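Local coordinates for protein probable AP endonuclease (African swine fever virus, PDB 6KI3) that cleaves DNA on the 5' side of abasic sites during repair, using three zinc ions, and also removes mismatched 3' ends as an exonuclease, at residues Val34-Ser46 with Gln286-Leu300. Sequence-based numbering, arbitrary orientation.
Sequences VAFGEQIGFPFKS and QTALTAEFTTLKSLL
An aromatic cluster of Phe42, Phe44 and Phe293 joins the loop between helix 25-39 and strand 46-49 to the last helix, 282-300. Phe44 points an edge at the face of Phe293: its CE1 lies over the ring centre, 3.6 Å from Phe293 CZ, with the planes at 58°. Phe42 meets Phe293 obliquely, with centroids 5.0 Å apart. Phe293 CD1 sits over one face of Phe42, toward the rim. Phe42 holds its CG anti to the backbone N (chi1 -161°) and runs past Lys297 in the opposite direction. Its CD2 comes within 3.4 Å of Phe293 O. At the ring's edge, Phe42 CZ packs 3.8 Å from Leu300 CD1, and Lys297 CB lies in the ring plane.

The protein is a TIM barrel of the endonuclease IV type. Helix 282-300 follows the last barrel strand, 272-275, and closes the ring against helix 25-39, which follows strand 6-10. A Schellman motif ends helix 25-39: Phe42 N bonds to Gly37 O, and Gly41 takes positive phi. After the turn Phe42 faces helix 282-300, and the ring of Phe44 reaches Phe293. Phe42 also touches Phe7 of strand 6-10, and Phe44 stacks on Tyr33.

Farther along, helix segments 34-39 and 286-300 cross at -55°, and Phe36 and Ile40 pack on Gln286 and Thr290. Thr290 CG2 fits between two groups, 3.4 Å from Phe36 CZ and 3.5 Å from Ile40 CG2. The Gln286 side chain runs past Phe36 in the opposite sense, its amide nearly perpendicular to the ring and its OE1 3.2 Å from Phe36 CD1. Trp16 meets Phe36 edge-to-face. No hydrogen bond links the two segments.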
ATOM      1  N   VAL A  34     -15.520  -2.818  -8.287  1.00 30.67           N
ATOM      2  CA  VAL A  34     -15.416  -2.161  -9.587  1.00 30.42           C
ATOM      3  C   VAL A  34     -16.747  -1.528  -9.970  1.00 34.79           C
ATOM      4  O   VAL A  34     -16.789  -0.434 -10.547  1.00 36.68           O
ATOM      5  CB  VAL A  34     -14.925  -3.162 -10.649  1.00 30.73           C
ATOM      6  CG1 VAL A  34     -15.198  -2.641 -12.053  1.00 31.20           C
ATOM      7  CG2 VAL A  34     -13.441  -3.435 -10.464  1.00 29.21           C
ATOM      8  N   ALA A  35     -17.858  -2.199  -9.648  1.00 33.51           N
ATOM      9  CA  ALA A  35     -19.172  -1.616  -9.896  1.00 36.81           C
ATOM     10  C   ALA A  35     -19.353  -0.320  -9.114  1.00 41.85           C
ATOM     11  O   ALA A  35     -19.871   0.669  -9.645  1.00 40.63           O
ATOM     12  CB  ALA A  35     -20.268  -2.618  -9.536  1.00 34.78           C
ATOM     13  N   PHE A  36     -18.926  -0.309  -7.848  1.00 41.33           N
ATOM     14  CA  PHE A  36     -18.996   0.907  -7.048  1.00 41.12           C
ATOM     15  C   PHE A  36     -18.187   2.036  -7.673  1.00 42.16           C
ATOM     16  O   PHE A  36     -18.555   3.209  -7.540  1.00 40.99           O
ATOM     17  CB  PHE A  36     -18.511   0.617  -5.626  1.00 39.55           C
ATOM     18  CG  PHE A  36     -18.384   1.839  -4.762  1.00 39.27           C
ATOM     19  CD1 PHE A  36     -19.499   2.399  -4.161  1.00 42.55           C
ATOM     20  CD2 PHE A  36     -17.147   2.418  -4.539  1.00 39.10           C
ATOM     21  CE1 PHE A  36     -19.382   3.520  -3.363  1.00 45.65           C
ATOM     22  CE2 PHE A  36     -17.023   3.538  -3.742  1.00 43.90           C
ATOM     23  CZ  PHE A  36     -18.142   4.087  -3.152  1.00 43.07           C
ATOM     24  N   GLY A  37     -17.094   1.706  -8.361  1.00 42.17           N
ATOM     25  CA  GLY A  37     -16.295   2.741  -8.998  1.00 40.88           C
ATOM     26  C   GLY A  37     -16.992   3.379 -10.183  1.00 42.02           C
ATOM     27  O   GLY A  37     -16.875   4.587 -10.405  1.00 43.09           O
ATOM     28  N   GLU A  38     -17.725   2.580 -10.963  1.00 44.97           N
ATOM     29  CA  GLU A  38     -18.440   3.126 -12.110  1.00 46.05           C
ATOM     30  C   GLU A  38     -19.634   3.969 -11.681  1.00 44.34           C
ATOM     31  O   GLU A  38     -19.982   4.939 -12.364  1.00 46.42           O
ATOM     32  CB  GLU A  38     -18.896   1.997 -13.036  1.00 41.51           C
ATOM     33  CG  GLU A  38     -17.756   1.213 -13.665  1.00 41.36           C
ATOM     34  N   GLN A  39     -20.269   3.618 -10.561  1.00 42.97           N
ATOM     35  CA  GLN A  39     -21.422   4.377 -10.090  1.00 44.67           C
ATOM     36  C   GLN A  39     -21.041   5.816  -9.772  1.00 50.49           C
ATOM     37  O   GLN A  39     -21.747   6.759 -10.148  1.00 56.65           O
ATOM     38  CB  GLN A  39     -22.025   3.703  -8.856  1.00 44.28           C
ATOM     39  CG  GLN A  39     -22.635   2.338  -9.115  1.00 50.71           C
ATOM     40  CD  GLN A  39     -23.104   1.664  -7.840  1.00 54.99           C
ATOM     41  OE1 GLN A  39     -23.259   2.311  -6.803  1.00 52.52           O
ATOM     42  NE2 GLN A  39     -23.332   0.358  -7.910  1.00 53.91           N
ATOM     43  N   ILE A  40     -19.920   6.007  -9.084  1.00 44.20           N
ATOM     44  CA  ILE A  40     -19.554   7.323  -8.576  1.00 45.19           C
ATOM     45  C   ILE A  40     -18.617   8.022  -9.552  1.00 47.63           C
ATOM     46  O   ILE A  40     -18.071   9.089  -9.249  1.00 49.55           O
ATOM     47  CB  ILE A  40     -18.937   7.205  -7.174  1.00 47.54           C
ATOM     48  CG1 ILE A  40     -17.737   6.259  -7.191  1.00 48.57           C
ATOM     49  CG2 ILE A  40     -19.979   6.691  -6.205  1.00 48.85           C
ATOM     50  CD1 ILE A  40     -16.413   6.955  -7.062  1.00 45.00           C
ATOM     51  N   GLY A  41     -18.433   7.428 -10.729  1.00 44.08           N
ATOM     52  CA  GLY A  41     -17.703   8.092 -11.791  1.00 49.97           C
ATOM     53  C   GLY A  41     -16.206   8.162 -11.611  1.00 48.47           C
ATOM     54  O   GLY A  41     -15.568   9.049 -12.183  1.00 50.50           O
ATOM     55  N   PHE A  42     -15.621   7.254 -10.831  1.00 48.41           N
ATOM     56  CA  PHE A  42     -14.171   7.161 -10.664  1.00 44.45           C
ATOM     57  C   PHE A  42     -13.762   5.745 -11.042  1.00 41.15           C
ATOM     58  O   PHE A  42     -13.806   4.830 -10.204  1.00 39.53           O
ATOM     59  CB  PHE A  42     -13.751   7.502  -9.236  1.00 40.98           C
ATOM     60  CG  PHE A  42     -12.301   7.873  -9.096  1.00 42.54           C
ATOM     61  CD1 PHE A  42     -11.333   6.896  -8.931  1.00 40.25           C
ATOM     62  CD2 PHE A  42     -11.909   9.201  -9.117  1.00 42.89           C
ATOM     63  CE1 PHE A  42     -10.000   7.237  -8.799  1.00 40.98           C
ATOM     64  CE2 PHE A  42     -10.577   9.550  -8.984  1.00 42.85           C
ATOM     65  CZ  PHE A  42      -9.621   8.565  -8.825  1.00 43.77           C
ATOM     66  N   PRO A  43     -13.375   5.511 -12.298  1.00 40.46           N
ATOM     67  CA  PRO A  43     -12.969   4.157 -12.698  1.00 39.91           C
ATOM     68  C   PRO A  43     -11.710   3.704 -11.977  1.00 37.80           C
ATOM     69  O   PRO A  43     -10.612   4.192 -12.262  1.00 40.80           O
ATOM     70  CB  PRO A  43     -12.741   4.292 -14.209  1.00 38.94           C
ATOM     71  N   PHE A  44     -11.867   2.777 -11.035  1.00 33.55           N
ATOM     72  CA  PHE A  44     -10.734   2.292 -10.259  1.00 35.08           C
ATOM     73  C   PHE A  44      -9.719   1.605 -11.162  1.00 28.98           C
ATOM     74  O   PHE A  44     -10.066   0.718 -11.947  1.00 33.87           O
ATOM     75  CB  PHE A  44     -11.212   1.324  -9.176  1.00 32.00           C
ATOM     76  CG  PHE A  44     -12.049   1.969  -8.110  1.00 31.30           C
ATOM     77  CD1 PHE A  44     -11.747   3.237  -7.643  1.00 33.62           C
ATOM     78  CD2 PHE A  44     -13.144   1.307  -7.578  1.00 29.03           C
ATOM     79  CE1 PHE A  44     -12.518   3.832  -6.660  1.00 31.69           C
ATOM     80  CE2 PHE A  44     -13.917   1.894  -6.594  1.00 31.17           C
ATOM     81  CZ  PHE A  44     -13.605   3.158  -6.136  1.00 32.54           C
ATOM     82  N   LYS A  45      -8.461   2.026 -11.053  1.00 28.00           N
ATOM     83  CA  LYS A  45      -7.371   1.414 -11.794  1.00 28.40           C
ATOM     84  C   LYS A  45      -6.531   0.472 -10.943  1.00 30.68           C
ATOM     85  O   LYS A  45      -5.737  -0.296 -11.498  1.00 30.52           O
ATOM     86  CB  LYS A  45      -6.467   2.497 -12.399  1.00 27.43           C
ATOM     87  N   SER A  46      -6.687   0.506  -9.621  1.00 29.05           N
ATOM     88  CA  SER A  46      -5.922  -0.351  -8.728  1.00 28.85           C
ATOM     89  C   SER A  46      -6.826  -0.856  -7.610  1.00 24.82           C
ATOM     90  O   SER A  46      -7.972  -0.424  -7.460  1.00 27.09           O
ATOM     91  CB  SER A  46      -4.705   0.383  -8.146  1.00 27.71           C
ATOM     92  OG  SER A  46      -5.100   1.449  -7.301  1.00 27.75           O
ATOM     93  N   GLN A 286     -18.694   3.307   1.995  1.00 43.24           N
ATOM     94  CA  GLN A 286     -18.956   3.843   0.665  1.00 42.03           C
ATOM     95  C   GLN A 286     -19.152   5.353   0.702  1.00 41.68           C
ATOM     96  O   GLN A 286     -18.683   6.062  -0.195  1.00 42.22           O
ATOM     97  CB  GLN A 286     -20.168   3.143   0.052  1.00 44.41           C
ATOM     98  CG  GLN A 286     -19.930   1.665  -0.218  1.00 44.56           C
ATOM     99  CD  GLN A 286     -21.076   1.005  -0.957  1.00 46.45           C
ATOM    100  OE1 GLN A 286     -21.620   1.563  -1.910  1.00 48.51           O
ATOM    101  NE2 GLN A 286     -21.447  -0.193  -0.523  1.00 44.55           N
ATOM    102  N   THR A 287     -19.822   5.867   1.736  1.00 42.55           N
ATOM    103  CA  THR A 287     -19.972   7.314   1.861  1.00 44.02           C
ATOM    104  C   THR A 287     -18.617   7.993   2.023  1.00 42.65           C
ATOM    105  O   THR A 287     -18.377   9.064   1.451  1.00 43.34           O
ATOM    106  CB  THR A 287     -20.882   7.656   3.041  1.00 44.90           C
ATOM    107  OG1 THR A 287     -22.121   6.946   2.916  1.00 43.40           O
ATOM    108  CG2 THR A 287     -21.167   9.153   3.077  1.00 43.34           C
ATOM    109  N   ALA A 288     -17.713   7.378   2.788  1.00 39.14           N
ATOM    110  CA  ALA A 288     -16.396   7.970   2.999  1.00 40.72           C
ATOM    111  C   ALA A 288     -15.574   7.972   1.716  1.00 40.50           C
ATOM    112  O   ALA A 288     -14.915   8.969   1.396  1.00 36.50           O
ATOM    113  CB  ALA A 288     -15.657   7.224   4.110  1.00 37.70           C
ATOM    114  N   LEU A 289     -15.603   6.868   0.965  1.00 38.99           N
ATOM    115  CA  LEU A 289     -14.789   6.777  -0.243  1.00 41.61           C
ATOM    116  C   LEU A 289     -15.328   7.662  -1.358  1.00 40.76           C
ATOM    117  O   LEU A 289     -14.544   8.218  -2.136  1.00 38.61           O
ATOM    118  CB  LEU A 289     -14.698   5.325  -0.708  1.00 39.74           C
ATOM    119  CG  LEU A 289     -14.047   4.359   0.280  1.00 38.40           C
ATOM    120  CD1 LEU A 289     -14.342   2.925  -0.112  1.00 40.79           C
ATOM    121  CD2 LEU A 289     -12.549   4.597   0.353  1.00 35.30           C
ATOM    122  N   THR A 290     -16.652   7.809  -1.455  1.00 39.17           N
ATOM    123  CA  THR A 290     -17.218   8.722  -2.442  1.00 41.59           C
ATOM    124  C   THR A 290     -16.728  10.146  -2.220  1.00 44.21           C
ATOM    125  O   THR A 290     -16.458  10.877  -3.179  1.00 44.10           O
ATOM    126  CB  THR A 290     -18.743   8.675  -2.390  1.00 43.79           C
ATOM    127  OG1 THR A 290     -19.183   8.859  -1.040  1.00 48.97           O
ATOM    128  CG2 THR A 290     -19.234   7.345  -2.891  1.00 42.16           C
ATOM    129  N   ALA A 291     -16.604  10.556  -0.957  1.00 42.65           N
ATOM    130  CA  ALA A 291     -16.065  11.879  -0.664  1.00 41.69           C
ATOM    131  C   ALA A 291     -14.591  11.969  -1.039  1.00 41.58           C
ATOM    132  O   ALA A 291     -14.142  12.985  -1.583  1.00 41.35           O
ATOM    133  CB  ALA A 291     -16.265  12.211   0.815  1.00 37.84           C
ATOM    134  N   GLU A 292     -13.825  10.909  -0.769  1.00 39.89           N
ATOM    135  CA  GLU A 292     -12.387  10.956  -1.011  1.00 38.73           C
ATOM    136  C   GLU A 292     -12.063  10.890  -2.499  1.00 41.79           C
ATOM    137  O   GLU A 292     -11.120  11.541  -2.960  1.00 41.96           O
ATOM    138  CB  GLU A 292     -11.691   9.820  -0.261  1.00 37.18           C
ATOM    139  CG  GLU A 292     -11.746   9.950   1.251  1.00 38.51           C
ATOM    140  CD  GLU A 292     -11.016   8.827   1.959  1.00 37.48           C
ATOM    141  OE1 GLU A 292     -11.690   7.903   2.461  1.00 38.40           O
ATOM    142  OE2 GLU A 292      -9.769   8.866   2.014  1.00 38.27           O
ATOM    143  N   PHE A 293     -12.829  10.112  -3.267  1.00 39.22           N
ATOM    144  CA  PHE A 293     -12.506   9.945  -4.680  1.00 41.55           C
ATOM    145  C   PHE A 293     -13.039  11.085  -5.538  1.00 41.98           C
ATOM    146  O   PHE A 293     -12.465  11.379  -6.592  1.00 43.31           O
ATOM    147  CB  PHE A 293     -13.025   8.597  -5.187  1.00 40.38           C
ATOM    148  CG  PHE A 293     -12.194   7.426  -4.740  1.00 37.73           C
ATOM    149  CD1 PHE A 293     -10.914   7.242  -5.237  1.00 39.61           C
ATOM    150  CD2 PHE A 293     -12.689   6.513  -3.826  1.00 34.02           C
ATOM    151  CE1 PHE A 293     -10.143   6.170  -4.828  1.00 32.48           C
ATOM    152  CE2 PHE A 293     -11.924   5.438  -3.414  1.00 33.43           C
ATOM    153  CZ  PHE A 293     -10.649   5.267  -3.915  1.00 28.84           C
ATOM    154  N   THR A 294     -14.125  11.739  -5.115  1.00 40.81           N
ATOM    155  CA  THR A 294     -14.549  12.957  -5.800  1.00 45.04           C
ATOM    156  C   THR A 294     -13.555  14.087  -5.562  1.00 46.32           C
ATOM    157  O   THR A 294     -13.261  14.865  -6.477  1.00 46.46           O
ATOM    158  CB  THR A 294     -15.950  13.368  -5.346  1.00 44.50           C
ATOM    159  OG1 THR A 294     -16.020  13.346  -3.914  1.00 51.12           O
ATOM    160  CG2 THR A 294     -17.001  12.428  -5.923  1.00 46.51           C
ATOM    161  N   THR A 295     -13.029  14.190  -4.339  1.00 45.43           N
ATOM    162  CA  THR A 295     -11.966  15.154  -4.070  1.00 45.22           C
ATOM    163  C   THR A 295     -10.708  14.808  -4.858  1.00 45.61           C
ATOM    164  O   THR A 295     -10.031  15.698  -5.385  1.00 44.35           O
ATOM    165  CB  THR A 295     -11.666  15.203  -2.571  1.00 43.11           C
ATOM    166  OG1 THR A 295     -12.851  15.579  -1.858  1.00 46.75           O
ATOM    167  CG2 THR A 295     -10.563  16.212  -2.276  1.00 43.76           C
ATOM    168  N   LEU A 296     -10.380  13.516  -4.947  1.00 44.82           N
ATOM    169  CA  LEU A 296      -9.268  13.095  -5.791  1.00 46.46           C
ATOM    170  C   LEU A 296      -9.525  13.447  -7.250  1.00 46.53           C
ATOM    171  O   LEU A 296      -8.622  13.917  -7.950  1.00 45.24           O
ATOM    172  CB  LEU A 296      -9.025  11.595  -5.634  1.00 41.97           C
ATOM    173  CG  LEU A 296      -8.089  11.163  -4.504  1.00 41.96           C
ATOM    174  CD1 LEU A 296      -8.132   9.656  -4.324  1.00 38.52           C
ATOM    175  CD2 LEU A 296      -6.669  11.630  -4.787  1.00 39.33           C
ATOM    176  N   LYS A 297     -10.756  13.234  -7.723  1.00 42.74           N
ATOM    177  CA  LYS A 297     -11.092  13.581  -9.099  1.00 48.88           C
ATOM    178  C   LYS A 297     -10.953  15.078  -9.348  1.00 48.95           C
ATOM    179  O   LYS A 297     -10.629  15.495 -10.466  1.00 52.87           O
ATOM    180  CB  LYS A 297     -12.510  13.109  -9.426  1.00 47.59           C
ATOM    181  CG  LYS A 297     -12.904  13.265 -10.887  1.00 50.04           C
ATOM    182  CD  LYS A 297     -14.245  12.606 -11.167  1.00 53.74           C
ATOM    183  CE  LYS A 297     -15.321  13.115 -10.220  1.00 53.54           C
ATOM    184  NZ  LYS A 297     -16.643  12.482 -10.488  1.00 57.13           N
ATOM    185  N   SER A 298     -11.190  15.899  -8.321  1.00 48.08           N
ATOM    186  CA  SER A 298     -10.982  17.337  -8.457  1.00 49.44           C
ATOM    187  C   SER A 298      -9.511  17.654  -8.690  1.00 51.80           C
ATOM    188  O   SER A 298      -9.165  18.454  -9.567  1.00 51.27           O
ATOM    189  CB  SER A 298     -11.494  18.058  -7.210  1.00 45.48           C
ATOM    190  OG  SER A 298     -12.736  17.526  -6.783  1.00 48.85           O
ATOM    191  N   LEU A 299      -8.627  17.027  -7.910  1.00 48.29           N
ATOM    192  CA  LEU A 299      -7.196  17.272  -8.036  1.00 47.91           C
ATOM    193  C   LEU A 299      -6.611  16.661  -9.301  1.00 49.27           C
ATOM    194  O   LEU A 299      -5.490  17.016  -9.686  1.00 51.46           O
ATOM    195  CB  LEU A 299      -6.471  16.720  -6.807  1.00 46.37           C
ATOM    196  CG  LEU A 299      -7.015  17.193  -5.458  1.00 47.75           C
ATOM    197  CD1 LEU A 299      -6.410  16.395  -4.311  1.00 42.03           C
ATOM    198  CD2 LEU A 299      -6.756  18.676  -5.277  1.00 50.45           C
ATOM    199  N   LEU A 300      -7.338  15.754  -9.952  1.00 52.39           N
ATOM    200  CA  LEU A 300      -6.836  15.071 -11.138  1.00 56.32           C
ATOM    201  C   LEU A 300      -7.378  15.719 -12.404  1.00 59.01           C
ATOM    202  O   LEU A 300      -6.627  16.347 -13.161  1.00 55.41           O
ATOM    203  CB  LEU A 300      -7.215  13.593 -11.098  1.00 51.01           C
ATOM    204  CG  LEU A 300      -6.534  12.734 -10.028  1.00 50.52           C
ATOM    205  CD1 LEU A 300      -7.346  11.464  -9.765  1.00 50.58           C
ATOM    206  CD2 LEU A 300      -5.110  12.390 -10.450  1.00 42.92           C
TER